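Local coordinates for protein galactose mutarotase related enzyme (Lactobacillus acidophilus, PDB 3DCD) that is of unknown function but probably binds carbohydrate and may act as a sugar isomerase, at residues E32-A37 against P144-P149; K103-K108 against E134-G139; F126-K131 against N275-G280; L148-G153 against T246-C251. All blocks are in the same frame, centred on the assembly; numbering follows the deposited sequence.

In the fold
Two pairs of contacts sit on opposite sides of the chain's centre: contacts 1 and 4, with centres 8 Å apart, and contacts 2 and 3, with centres 9 Å apart. Strand 136-147 supplies a segment of contacts 1 and 2, while contacts 3 and 4 use its sheet neighbours 275-277 and 249-256; Leu148 and Pro149 are shared by contacts 1 and 4. Contacts 1, 2 and 4 are buried, whereas contact 3 is partly so, its turn at 278-280 being exposed. The chemistry differs with place: contact 1 relies on paired backbone bonds, contact 2 on aromatic rings and a tyrosine hydroxyl, contact 3 on a buried asparagine amide, and contact 4 on one straight backbone bond and a leucine.

Contact 1: residues E32-A37 against P144-P149; sequences EFMWQA and PGFNLP
Selenomethionine Met34 lies alongside Phe146, both side chains pointing the same way. Each has CG anti to the carbonyl carbon, beside the backbone N (chi1 -52° in Met34, -55° in Phe146); the bend at chi2 of Met34 brings SE within 3.9 Å of Phe146 CE2, an oblique Met-aromatic contact with SE 5.0 Å from the ring centroid. The further bend at chi3 carries Met34 CE to 3.2 Å from Gly145 O and against Pro144 CB.

Trp35 CB rests 3.6 Å from Gly145 O, but the indole leads away to stack on Tyr249 and to give its NE1 hydrogen to Trp42 O. Glu32 links the loop to strand 20-26: OE2 accepts from Met34 N through its anti lone pair and also from Val24 N, and OE1 bonds to Ser23.

Two backbone bonds join the segments, Asn147 N to Phe33 O (2.9 Å) and Trp35 N to Gly145 O (2.9 Å), flanking the single bridge between Met34 and Phe146. A water donates to Phe33 O and Asn147 O. Such an isolated beta bridge fastens the loop between strands 20-26 and 48-49 to the end of strand 136-147, within the beta-sandwich fold of galactose mutarotase relatives.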
loop_
_atom_site.group_PDB
_atom_site.type_symbol
_atom_site.label_atom_id
_atom_site.label_comp_id
_atom_site.label_asym_id
_atom_site.label_seq_id
_atom_site.Cartn_x
_atom_site.Cartn_y
_atom_site.Cartn_z
ATOM N N GLU A 32 -7.590 -13.636 11.646
ATOM C CA GLU A 32 -6.641 -12.536 11.481
ATOM C C GLU A 32 -6.385 -12.284 10.007
ATOM O O GLU A 32 -5.919 -13.175 9.294
ATOM C CB GLU A 32 -5.312 -12.862 12.163
ATOM C CG GLU A 32 -4.172 -11.860 11.846
ATOM C CD GLU A 32 -4.463 -10.454 12.339
ATOM O OE1 GLU A 32 -4.569 -10.266 13.562
ATOM O OE2 GLU A 32 -4.584 -9.528 11.498
ATOM N N PHE A 33 -6.675 -11.078 9.536
ATOM C CA PHE A 33 -6.555 -10.804 8.104
ATOM C C PHE A 33 -5.175 -10.338 7.671
ATOM O O PHE A 33 -4.803 -10.536 6.519
ATOM C CB PHE A 33 -7.646 -9.832 7.638
ATOM C CG PHE A 33 -9.014 -10.436 7.687
ATOM C CD1 PHE A 33 -9.480 -11.196 6.619
ATOM C CD2 PHE A 33 -9.821 -10.287 8.813
ATOM C CE1 PHE A 33 -10.759 -11.792 6.658
ATOM C CE2 PHE A 33 -11.089 -10.872 8.865
ATOM C CZ PHE A 33 -11.553 -11.631 7.785
HETATM N N MSE A 34 -4.427 -9.738 8.588
HETATM C CA MSE A 34 -3.138 -9.143 8.252
HETATM C C MSE A 34 -1.975 -10.097 8.466
HETATM O O MSE A 34 -1.882 -10.764 9.506
HETATM C CB MSE A 34 -2.878 -7.888 9.089
HETATM C CG MSE A 34 -3.995 -6.879 9.053
HETATM SE SE MSE A 34 -4.527 -6.301 7.230
HETATM C CE MSE A 34 -2.825 -5.659 6.587
ATOM N N TRP A 35 -1.092 -10.131 7.471
ATOM C CA TRP A 35 0.222 -10.770 7.567
ATOM C C TRP A 35 0.947 -10.322 8.840
ATOM O O TRP A 35 0.981 -9.126 9.154
ATOM C CB TRP A 35 1.035 -10.428 6.321
ATOM C CG TRP A 35 2.512 -10.778 6.373
ATOM C CD1 TRP A 35 3.559 -9.899 6.430
ATOM C CD2 TRP A 35 3.090 -12.082 6.340
ATOM N NE1 TRP A 35 4.757 -10.578 6.428
ATOM C CE2 TRP A 35 4.496 -11.920 6.372
ATOM C CE3 TRP A 35 2.563 -13.373 6.274
ATOM C CZ2 TRP A 35 5.373 -13.002 6.361
ATOM C CZ3 TRP A 35 3.449 -14.453 6.271
ATOM C CH2 TRP A 35 4.831 -14.253 6.308
ATOM N N GLN A 36 1.508 -11.286 9.578
ATOM C CA GLN A 36 2.047 -11.005 10.915
ATOM C C GLN A 36 3.551 -10.759 10.945
ATOM O O GLN A 36 4.190 -10.879 11.997
ATOM C CB GLN A 36 1.618 -12.089 11.912
ATOM C CG GLN A 36 0.125 -11.988 12.229
ATOM C CD GLN A 36 -0.224 -10.606 12.778
ATOM O OE1 GLN A 36 0.321 -10.189 13.805
ATOM N NE2 GLN A 36 -1.115 -9.883 12.084
ATOM N N ALA A 37 4.103 -10.404 9.779
ATOM C CA ALA A 37 5.447 -9.842 9.691
ATOM C C ALA A 37 6.558 -10.826 10.110
ATOM O O ALA A 37 7.525 -10.430 10.758
ATOM C CB ALA A 37 5.533 -8.562 10.519
ATOM N N PRO A 144 -0.725 -2.969 2.260
ATOM C CA PRO A 144 -1.191 -3.972 3.227
ATOM C C PRO A 144 -0.842 -5.409 2.797
ATOM O O PRO A 144 -1.025 -5.740 1.628
ATOM C CB PRO A 144 -2.714 -3.795 3.212
ATOM C CG PRO A 144 -3.019 -3.121 1.908
ATOM C CD PRO A 144 -1.851 -2.242 1.632
ATOM N N GLY A 145 -0.332 -6.234 3.724
ATOM C CA GLY A 145 -0.166 -7.669 3.463
ATOM C C GLY A 145 -1.311 -8.455 4.082
ATOM O O GLY A 145 -1.597 -8.287 5.271
ATOM N N PHE A 146 -1.970 -9.295 3.270
ATOM C CA PHE A 146 -3.118 -10.109 3.708
ATOM C C PHE A 146 -2.781 -11.579 3.755
ATOM O O PHE A 146 -2.292 -12.125 2.759
ATOM C CB PHE A 146 -4.292 -9.942 2.744
ATOM C CG PHE A 146 -4.701 -8.520 2.540
ATOM C CD1 PHE A 146 -4.543 -7.923 1.299
ATOM C CD2 PHE A 146 -5.204 -7.770 3.604
ATOM C CE1 PHE A 146 -4.912 -6.573 1.105
ATOM C CE2 PHE A 146 -5.577 -6.431 3.429
ATOM C CZ PHE A 146 -5.436 -5.837 2.166
ATOM N N ASN A 147 -3.072 -12.224 4.891
ATOM C CA ASN A 147 -2.948 -13.686 5.013
ATOM C C ASN A 147 -3.789 -14.433 3.988
ATOM O O ASN A 147 -4.892 -14.006 3.665
ATOM C CB ASN A 147 -3.426 -14.163 6.397
ATOM C CG ASN A 147 -2.512 -13.745 7.525
ATOM O OD1 ASN A 147 -2.973 -13.505 8.639
ATOM N ND2 ASN A 147 -1.220 -13.705 7.267
ATOM N N LEU A 148 -3.277 -15.565 3.502
ATOM C CA LEU A 148 -4.095 -16.542 2.806
ATOM C C LEU A 148 -4.323 -17.649 3.829
ATOM O O LEU A 148 -3.375 -18.344 4.199
ATOM C CB LEU A 148 -3.378 -17.095 1.567
ATOM C CG LEU A 148 -2.714 -16.062 0.654
ATOM C CD1 LEU A 148 -1.962 -16.762 -0.453
ATOM C CD2 LEU A 148 -3.739 -15.091 0.057
ATOM N N PRO A 149 -5.569 -17.802 4.315
ATOM C CA PRO A 149 -5.804 -18.828 5.353
ATOM C C PRO A 149 -5.634 -20.246 4.805
ATOM O O PRO A 149 -6.084 -20.546 3.702
ATOM C CB PRO A 149 -7.255 -18.582 5.788
ATOM C CG PRO A 149 -7.861 -17.776 4.683
ATOM C CD PRO A 149 -6.790 -17.059 3.956
HETATM O O HOH W 1 -6.393 -12.149 4.874
#

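Contact 2: residues K103-K108 against E134-G139; sequences KVYPFK and ETMIFG
Phe107 and Tyr105 meet Met136 and its neighbours from the two sides of an inverse gamma turn centred on Pro106, in a loop that packs on the start of strand 136-147 of the beta-sandwich. The turn is closed by the Phe107 N to Tyr105 O bond of 2.8 Å, and it brings the two rings close enough to fit together: Phe107 CD2 sits over the rim of one Tyr105 face, while Tyr105 CD1 lies at the edge of the Phe107 ring.

Phe107 offers a face. One side of its ring receives selenomethionine Met136, whose CG lies 4.0 Å from Phe107 CG, and farther along the same ring CE1 comes 3.7 Å from Met136 CA. Ile137 N lies above the rim of a face of this ring, buried and without a partner in the model, so an aromatic surface is what it meets here. CE1 also approaches Thr135 O obliquely. Tyr63 and Ser132 also touch this ring.

Tyr105 comes end-on. With its CG anti to the backbone N (chi1 -173°), the end of the ring comes up to the strand and its hydroxyl enters the groove between Met136 and Phe138, 3.5 Å from Met136 CG. The Phe138 ring leads away from this groove, to meet Phe283 edge-to-face, and its CB is left to form the groove wall. Tyr105 OH approaches Phe138 CB to 3.3 Å and donates to Ile137 O at 2.6 Å, the acceptor lying in the plane of the tyrosine ring while the hydroxyl stands 58° out of the carbonyl plane.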
loop_
_atom_site.group_PDB
_atom_site.type_symbol
_atom_site.label_atom_id
_atom_site.label_comp_id
_atom_site.label_asym_id
_atom_site.label_seq_id
_atom_site.Cartn_x
_atom_site.Cartn_y
_atom_site.Cartn_z
ATOM N N LYS A 103 16.986 16.230 5.792
ATOM C CA LYS A 103 18.295 15.823 5.264
ATOM C C LYS A 103 18.207 14.993 3.979
ATOM O O LYS A 103 19.120 15.030 3.139
ATOM C CB LYS A 103 19.044 15.002 6.316
ATOM C CG LYS A 103 19.604 15.804 7.491
ATOM C CD LYS A 103 20.276 14.836 8.452
ATOM C CE LYS A 103 20.942 15.536 9.606
ATOM N NZ LYS A 103 21.399 14.515 10.585
ATOM N N VAL A 104 17.122 14.237 3.845
ATOM C CA VAL A 104 16.932 13.316 2.723
ATOM C C VAL A 104 15.790 13.771 1.817
ATOM O O VAL A 104 15.536 13.168 0.775
ATOM C CB VAL A 104 16.662 11.843 3.214
ATOM C CG1 VAL A 104 17.805 11.340 4.081
ATOM C CG2 VAL A 104 15.342 11.743 3.980
ATOM N N TYR A 105 15.103 14.839 2.226
ATOM C CA TYR A 105 13.883 15.271 1.550
ATOM C C TYR A 105 13.613 16.744 1.923
ATOM O O TYR A 105 13.101 17.037 3.015
ATOM C CB TYR A 105 12.723 14.342 1.943
ATOM C CG TYR A 105 11.445 14.597 1.162
ATOM C CD1 TYR A 105 11.369 14.307 -0.202
ATOM C CD2 TYR A 105 10.321 15.140 1.793
ATOM C CE1 TYR A 105 10.200 14.561 -0.930
ATOM C CE2 TYR A 105 9.152 15.403 1.073
ATOM C CZ TYR A 105 9.101 15.108 -0.284
ATOM O OH TYR A 105 7.945 15.367 -1.013
ATOM N N PRO A 106 13.969 17.681 1.019
ATOM C CA PRO A 106 14.108 19.103 1.389
ATOM C C PRO A 106 12.766 19.831 1.337
ATOM O O PRO A 106 12.633 20.863 0.668
ATOM C CB PRO A 106 15.060 19.648 0.315
ATOM C CG PRO A 106 14.780 18.809 -0.886
ATOM C CD PRO A 106 14.254 17.461 -0.413
ATOM N N PHE A 107 11.774 19.256 2.013
ATOM C CA PHE A 107 10.433 19.814 2.048
ATOM C C PHE A 107 9.862 19.804 3.446
ATOM O O PHE A 107 10.164 18.913 4.261
ATOM C CB PHE A 107 9.505 19.052 1.100
ATOM C CG PHE A 107 9.913 19.150 -0.336
ATOM C CD1 PHE A 107 9.642 20.302 -1.072
ATOM C CD2 PHE A 107 10.604 18.106 -0.946
ATOM C CE1 PHE A 107 10.029 20.398 -2.401
ATOM C CE2 PHE A 107 10.995 18.198 -2.278
ATOM C CZ PHE A 107 10.693 19.340 -3.010
ATOM N N LYS A 108 9.043 20.814 3.722
ATOM C CA LYS A 108 8.280 20.870 4.950
ATOM C C LYS A 108 6.863 20.409 4.633
ATOM O O LYS A 108 6.317 20.765 3.592
ATOM C CB LYS A 108 8.276 22.294 5.502
ATOM C CG LYS A 108 9.670 22.832 5.822
ATOM C CD LYS A 108 9.611 24.229 6.457
ATOM C CE LYS A 108 9.021 24.224 7.878
ATOM N NZ LYS A 108 9.703 23.307 8.849
ATOM N N GLU A 134 8.043 26.331 -1.775
ATOM C CA GLU A 134 8.018 25.880 -3.172
ATOM C C GLU A 134 7.135 24.653 -3.358
ATOM O O GLU A 134 6.746 24.011 -2.391
ATOM C CB GLU A 134 9.432 25.579 -3.693
ATOM C CG GLU A 134 10.423 26.767 -3.658
ATOM C CD GLU A 134 10.128 27.867 -4.697
ATOM O OE1 GLU A 134 9.577 27.572 -5.784
ATOM O OE2 GLU A 134 10.472 29.046 -4.425
ATOM N N THR A 135 6.836 24.329 -4.613
ATOM C CA THR A 135 6.019 23.158 -4.944
ATOM C C THR A 135 6.697 21.880 -4.431
ATOM O O THR A 135 7.878 21.650 -4.682
ATOM C CB THR A 135 5.741 23.100 -6.459
ATOM O OG1 THR A 135 4.915 24.219 -6.805
ATOM C CG2 THR A 135 5.010 21.833 -6.853
HETATM N N MSE A 136 5.943 21.095 -3.666
HETATM C CA MSE A 136 6.420 19.837 -3.111
HETATM C C MSE A 136 6.185 18.699 -4.105
HETATM O O MSE A 136 5.153 18.651 -4.758
HETATM C CB MSE A 136 5.689 19.558 -1.803
HETATM C CG MSE A 136 6.063 18.262 -1.143
HETATM SE SE MSE A 136 5.299 18.272 0.637
HETATM C CE MSE A 136 3.497 17.821 0.130
ATOM N N ILE A 137 7.151 17.785 -4.206
ATOM C CA ILE A 137 7.081 16.650 -5.138
ATOM C C ILE A 137 7.171 15.362 -4.311
ATOM O O ILE A 137 8.173 15.149 -3.639
ATOM C CB ILE A 137 8.197 16.740 -6.228
ATOM C CG1 ILE A 137 8.062 18.079 -6.975
ATOM C CG2 ILE A 137 8.045 15.600 -7.241
ATOM C CD1 ILE A 137 9.292 18.567 -7.748
ATOM N N PHE A 138 6.098 14.560 -4.329
ATOM C CA PHE A 138 5.993 13.335 -3.525
ATOM C C PHE A 138 5.162 12.227 -4.171
ATOM O O PHE A 138 4.264 12.478 -5.017
ATOM C CB PHE A 138 5.389 13.630 -2.141
ATOM C CG PHE A 138 3.927 13.932 -2.190
ATOM C CD1 PHE A 138 3.484 15.212 -2.534
ATOM C CD2 PHE A 138 2.986 12.937 -1.935
ATOM C CE1 PHE A 138 2.122 15.484 -2.616
ATOM C CE2 PHE A 138 1.638 13.203 -2.019
ATOM C CZ PHE A 138 1.200 14.473 -2.359
ATOM N N GLY A 139 5.460 10.993 -3.750
ATOM C CA GLY A 139 4.622 9.838 -4.022
ATOM C C GLY A 139 4.097 9.327 -2.683
ATOM O O GLY A 139 4.729 9.523 -1.652
#

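Contact 3: residues F126-K131 against N275-G280; sequences FSVVNK and NHLKPG
Asn130 and Leu277 meet because both send CG opposite the backbone N, at chi1 -180° and -175°. From there the Asn130 amide extends toward the 277-279 backbone, and chi2 of Leu277 leaves its CD2 branch extended. That branch does the touching, lying 3.4 Å from Val128 O, 4.1 Å from Val128 CG1 and 3.8 Å from Asn130 CB. Val128 points toward the other segment, and the two side chains are set at a slant to each other.

The axes of strand 126-130 and strand 275-277 come within 8.7 Å at an angle of 49°. That spacing is too wide for a direct pairing, and the two belong to different sheets of the sandwich, so it is side chains and the following turn that span the gap. Asn130 ND2 donates to Leu277 O at 2.8 Å, and the oxygen is tilted out of the amide plane. At the far side of the turn Gly280 N donates to Asn130 O, also at 2.8 Å, and the chain then runs on into strand 282-292 beside strand 121-130.

The amide has further partners: ND2 also bonds to Glu134 O, and OD1 accepts from Ser132 N. A leucine in place of Asn130 would probably leave Leu277 O, Glu134 O and Ser132 N without these mates. A single buried amide thus ties three backbone positions together; with both its ends engaged, its rotation is fixed, and its polar atoms are met by backbone groups, while its CB packs on Leu277 CD2.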
loop_
_atom_site.group_PDB
_atom_site.type_symbol
_atom_site.label_atom_id
_atom_site.label_comp_id
_atom_site.label_asym_id
_atom_site.label_seq_id
_atom_site.Cartn_x
_atom_site.Cartn_y
_atom_site.Cartn_z
ATOM N N PHE A 126 -5.041 9.219 3.093
ATOM C CA PHE A 126 -3.838 10.049 3.127
ATOM C C PHE A 126 -4.182 11.527 2.930
ATOM O O PHE A 126 -4.992 11.879 2.072
ATOM C CB PHE A 126 -2.882 9.627 2.013
ATOM C CG PHE A 126 -2.479 8.174 2.073
ATOM C CD1 PHE A 126 -1.982 7.617 3.271
ATOM C CD2 PHE A 126 -2.601 7.369 0.950
ATOM C CE1 PHE A 126 -1.607 6.255 3.323
ATOM C CE2 PHE A 126 -2.218 6.010 0.987
ATOM C CZ PHE A 126 -1.713 5.465 2.171
ATOM N N SER A 127 -3.537 12.378 3.715
ATOM C CA SER A 127 -3.607 13.800 3.535
ATOM C C SER A 127 -2.197 14.345 3.630
ATOM O O SER A 127 -1.504 14.104 4.616
ATOM C CB SER A 127 -4.488 14.423 4.609
ATOM O OG SER A 127 -4.293 15.821 4.667
ATOM N N VAL A 128 -1.777 15.071 2.596
ATOM C CA VAL A 128 -0.463 15.737 2.596
ATOM C C VAL A 128 -0.679 17.252 2.438
ATOM O O VAL A 128 -1.336 17.680 1.500
ATOM C CB VAL A 128 0.421 15.199 1.438
ATOM C CG1 VAL A 128 1.789 15.849 1.427
ATOM C CG2 VAL A 128 0.582 13.668 1.548
ATOM N N VAL A 129 -0.130 18.041 3.356
ATOM C CA VAL A 129 -0.147 19.498 3.241
ATOM C C VAL A 129 1.271 19.995 3.021
ATOM O O VAL A 129 2.158 19.709 3.824
ATOM C CB VAL A 129 -0.757 20.164 4.503
ATOM C CG1 VAL A 129 -0.753 21.697 4.379
ATOM C CG2 VAL A 129 -2.189 19.635 4.734
ATOM N N ASN A 130 1.484 20.723 1.927
ATOM C CA ASN A 130 2.785 21.315 1.651
ATOM C C ASN A 130 2.963 22.587 2.473
ATOM O O ASN A 130 2.166 23.528 2.332
ATOM C CB ASN A 130 2.921 21.600 0.159
ATOM C CG ASN A 130 4.267 22.215 -0.200
ATOM O OD1 ASN A 130 5.200 22.204 0.603
ATOM N ND2 ASN A 130 4.370 22.752 -1.421
ATOM N N LYS A 131 3.977 22.582 3.344
ATOM C CA LYS A 131 4.324 23.697 4.228
ATOM C C LYS A 131 5.598 24.411 3.771
ATOM O O LYS A 131 6.151 25.229 4.489
ATOM C CB LYS A 131 4.526 23.181 5.656
ATOM C CG LYS A 131 3.251 22.673 6.324
ATOM C CD LYS A 131 2.204 23.779 6.416
ATOM C CE LYS A 131 0.984 23.320 7.199
ATOM N NZ LYS A 131 0.037 24.451 7.466
ATOM N N ASN A 275 3.438 13.277 -7.559
ATOM C CA ASN A 275 2.484 14.363 -7.301
ATOM C C ASN A 275 3.189 15.710 -7.086
ATOM O O ASN A 275 4.204 15.779 -6.395
ATOM C CB ASN A 275 1.592 14.039 -6.085
ATOM C CG ASN A 275 0.973 12.662 -6.169
ATOM O OD1 ASN A 275 1.408 11.729 -5.479
ATOM N ND2 ASN A 275 -0.027 12.509 -7.029
ATOM N N HIS A 276 2.643 16.774 -7.676
ATOM C CA HIS A 276 3.163 18.135 -7.492
ATOM C C HIS A 276 2.154 18.986 -6.735
ATOM O O HIS A 276 1.022 19.172 -7.201
ATOM C CB HIS A 276 3.493 18.766 -8.838
ATOM C CG HIS A 276 4.659 18.120 -9.522
ATOM N ND1 HIS A 276 4.594 16.853 -10.060
ATOM C CD2 HIS A 276 5.921 18.558 -9.739
ATOM C CE1 HIS A 276 5.769 16.535 -10.574
ATOM N NE2 HIS A 276 6.590 17.552 -10.394
ATOM N N LEU A 277 2.547 19.455 -5.556
ATOM C CA LEU A 277 1.633 20.116 -4.634
ATOM C C LEU A 277 2.103 21.527 -4.302
ATOM O O LEU A 277 3.148 21.723 -3.668
ATOM C CB LEU A 277 1.463 19.274 -3.348
ATOM C CG LEU A 277 0.438 19.748 -2.309
ATOM C CD1 LEU A 277 -0.975 19.720 -2.886
ATOM C CD2 LEU A 277 0.498 18.911 -1.021
ATOM N N LYS A 278 1.313 22.514 -4.720
ATOM C CA LYS A 278 1.686 23.914 -4.509
ATOM C C LYS A 278 1.720 24.313 -3.016
ATOM O O LYS A 278 1.041 23.689 -2.180
ATOM C CB LYS A 278 0.759 24.838 -5.310
ATOM C CG LYS A 278 0.814 24.608 -6.812
ATOM C CD LYS A 278 0.218 25.776 -7.574
ATOM C CE LYS A 278 0.227 25.509 -9.076
ATOM N NZ LYS A 278 -0.350 26.658 -9.825
ATOM N N PRO A 279 2.519 25.345 -2.674
ATOM C CA PRO A 279 2.683 25.761 -1.281
ATOM C C PRO A 279 1.351 26.011 -0.576
ATOM O O PRO A 279 0.451 26.619 -1.144
ATOM C CB PRO A 279 3.501 27.053 -1.399
ATOM C CG PRO A 279 4.291 26.864 -2.651
ATOM C CD PRO A 279 3.339 26.177 -3.583
ATOM N N GLY A 280 1.221 25.478 0.632
ATOM C CA GLY A 280 0.015 25.637 1.440
ATOM C C GLY A 280 -1.162 24.741 1.093
ATOM O O GLY A 280 -2.124 24.676 1.864
#

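Contact 4: residues L148-G153 against T246-C251; sequences LPTDHG and TDNYVC
An inverse gamma turn centred on Asn248 leads into strand 249-256, and Leu148 docks on it just where the partner strand 136-147 ends. Leu148 N donates to Asn248 O at 2.9 Å with a nearly straight angle of 175°, although the donor stands well above the carbonyl plane. The turn is closed by the weak Tyr249 N to Asp247 O bond; Asp247 OD1 also accepts from Asn248 N at 2.7 Å.

The Leu148 side chain points toward this bend. Its first torsion (chi1 -47°) sets CG beside its own backbone N and 3.8 Å from Tyr249 N, while the branches divide: CD1 follows the Asn248-Tyr249 peptide, and CD2 meets Val250 CG1 at 4.1 Å. Phe159 and Leu218 add to the apolar surroundings. Replacing Leu148 by a glycine would probably open a gap beside Val250 and leave the Asn248-Tyr249 peptide without its apolar cover. Thr150 CG2 approaches Asn248 ND2 at 4.3 Å.

Tyr249 turns away from Leu148. A backbone bond carried one step past an antiparallel strand pair, with a leucine against the Asn248-Tyr249 peptide, continues the pairing of strands 136-147 and 249-256 into the loops at this end of the galactose mutarotase-like beta-sandwich.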
loop_
_atom_site.group_PDB
_atom_site.type_symbol
_atom_site.label_atom_id
_atom_site.label_comp_id
_atom_site.label_asym_id
_atom_site.label_seq_id
_atom_site.Cartn_x
_atom_site.Cartn_y
_atom_site.Cartn_z
ATOM N N LEU A 148 -3.277 -15.565 3.502
ATOM C CA LEU A 148 -4.095 -16.542 2.806
ATOM C C LEU A 148 -4.323 -17.649 3.829
ATOM O O LEU A 148 -3.375 -18.344 4.199
ATOM C CB LEU A 148 -3.378 -17.095 1.567
ATOM C CG LEU A 148 -2.714 -16.062 0.654
ATOM C CD1 LEU A 148 -1.962 -16.762 -0.453
ATOM C CD2 LEU A 148 -3.739 -15.091 0.057
ATOM N N PRO A 149 -5.569 -17.802 4.315
ATOM C CA PRO A 149 -5.804 -18.828 5.353
ATOM C C PRO A 149 -5.634 -20.246 4.805
ATOM O O PRO A 149 -6.084 -20.546 3.702
ATOM C CB PRO A 149 -7.255 -18.582 5.788
ATOM C CG PRO A 149 -7.861 -17.776 4.683
ATOM C CD PRO A 149 -6.790 -17.059 3.956
ATOM N N THR A 150 -4.960 -21.096 5.567
ATOM C CA THR A 150 -4.735 -22.468 5.155
ATOM C C THR A 150 -4.953 -23.421 6.340
ATOM O O THR A 150 -4.288 -24.455 6.446
ATOM C CB THR A 150 -3.317 -22.660 4.600
ATOM O OG1 THR A 150 -2.371 -22.389 5.643
ATOM C CG2 THR A 150 -3.057 -21.750 3.388
ATOM N N ASP A 151 -5.898 -23.077 7.216
ATOM C CA ASP A 151 -6.173 -23.898 8.406
ATOM C C ASP A 151 -7.122 -25.068 8.133
ATOM O O ASP A 151 -7.272 -25.962 8.963
ATOM C CB ASP A 151 -6.674 -23.026 9.571
ATOM C CG ASP A 151 -5.572 -22.150 10.157
ATOM O OD1 ASP A 151 -4.386 -22.422 9.875
ATOM O OD2 ASP A 151 -5.871 -21.181 10.897
ATOM N N HIS A 152 -7.762 -25.067 6.968
ATOM C CA HIS A 152 -8.683 -26.148 6.620
ATOM C C HIS A 152 -8.374 -26.773 5.262
ATOM O O HIS A 152 -9.265 -27.014 4.449
ATOM C CB HIS A 152 -10.138 -25.683 6.765
ATOM C CG HIS A 152 -10.446 -25.162 8.137
ATOM N ND1 HIS A 152 -10.610 -25.992 9.227
ATOM C CD2 HIS A 152 -10.542 -23.897 8.610
ATOM C CE1 HIS A 152 -10.830 -25.261 10.307
ATOM N NE2 HIS A 152 -10.794 -23.985 9.959
ATOM N N GLY A 153 -7.090 -27.032 5.033
ATOM C CA GLY A 153 -6.656 -27.781 3.858
ATOM C C GLY A 153 -6.477 -26.953 2.597
ATOM O O GLY A 153 -6.232 -27.517 1.520
ATOM N N THR A 246 9.158 -17.816 0.151
ATOM C CA THR A 246 7.731 -17.525 0.006
ATOM C C THR A 246 6.938 -17.853 1.266
ATOM O O THR A 246 7.369 -18.652 2.092
ATOM C CB THR A 246 7.138 -18.303 -1.182
ATOM O OG1 THR A 246 7.202 -19.719 -0.911
ATOM C CG2 THR A 246 7.910 -17.984 -2.468
ATOM N N ASP A 247 5.771 -17.232 1.402
ATOM C CA ASP A 247 4.834 -17.617 2.447
ATOM C C ASP A 247 3.411 -17.252 2.009
ATOM O O ASP A 247 3.195 -16.672 0.930
ATOM C CB ASP A 247 5.194 -16.947 3.786
ATOM C CG ASP A 247 4.782 -17.781 4.997
ATOM O OD1 ASP A 247 3.803 -18.564 4.921
ATOM O OD2 ASP A 247 5.469 -17.663 6.023
ATOM N N ASN A 248 2.445 -17.585 2.857
ATOM C CA ASN A 248 1.042 -17.562 2.465
ATOM C C ASN A 248 0.380 -16.218 2.770
ATOM O O ASN A 248 -0.448 -16.083 3.689
ATOM C CB ASN A 248 0.307 -18.750 3.091
ATOM C CG ASN A 248 0.893 -20.082 2.647
ATOM O OD1 ASN A 248 1.111 -20.305 1.458
ATOM N ND2 ASN A 248 1.188 -20.953 3.605
ATOM N N TYR A 249 0.773 -15.223 1.978
ATOM C CA TYR A 249 0.183 -13.886 2.042
ATOM C C TYR A 249 0.393 -13.226 0.695
ATOM O O TYR A 249 1.180 -13.696 -0.133
ATOM C CB TYR A 249 0.835 -13.022 3.146
ATOM C CG TYR A 249 2.178 -12.452 2.709
ATOM C CD1 TYR A 249 3.343 -13.220 2.799
ATOM C CD2 TYR A 249 2.283 -11.158 2.195
ATOM C CE1 TYR A 249 4.574 -12.704 2.404
ATOM C CE2 TYR A 249 3.523 -10.633 1.774
ATOM C CZ TYR A 249 4.654 -11.419 1.874
ATOM O OH TYR A 249 5.881 -10.922 1.468
ATOM N N VAL A 250 -0.288 -12.101 0.497
ATOM C CA VAL A 250 -0.106 -11.299 -0.706
ATOM C C VAL A 250 -0.370 -9.856 -0.314
ATOM O O VAL A 250 -1.224 -9.601 0.552
ATOM C CB VAL A 250 -1.037 -11.783 -1.861
ATOM C CG1 VAL A 250 -2.525 -11.474 -1.575
ATOM C CG2 VAL A 250 -0.581 -11.178 -3.226
ATOM N N CYS A 251 0.353 -8.919 -0.932
ATOM C CA CYS A 251 0.060 -7.499 -0.733
ATOM C C CYS A 251 -0.665 -6.945 -1.956
ATOM O O CYS A 251 -0.343 -7.299 -3.106
ATOM C CB CYS A 251 1.351 -6.683 -0.536
ATOM S SG CYS A 251 2.342 -7.116 0.915
#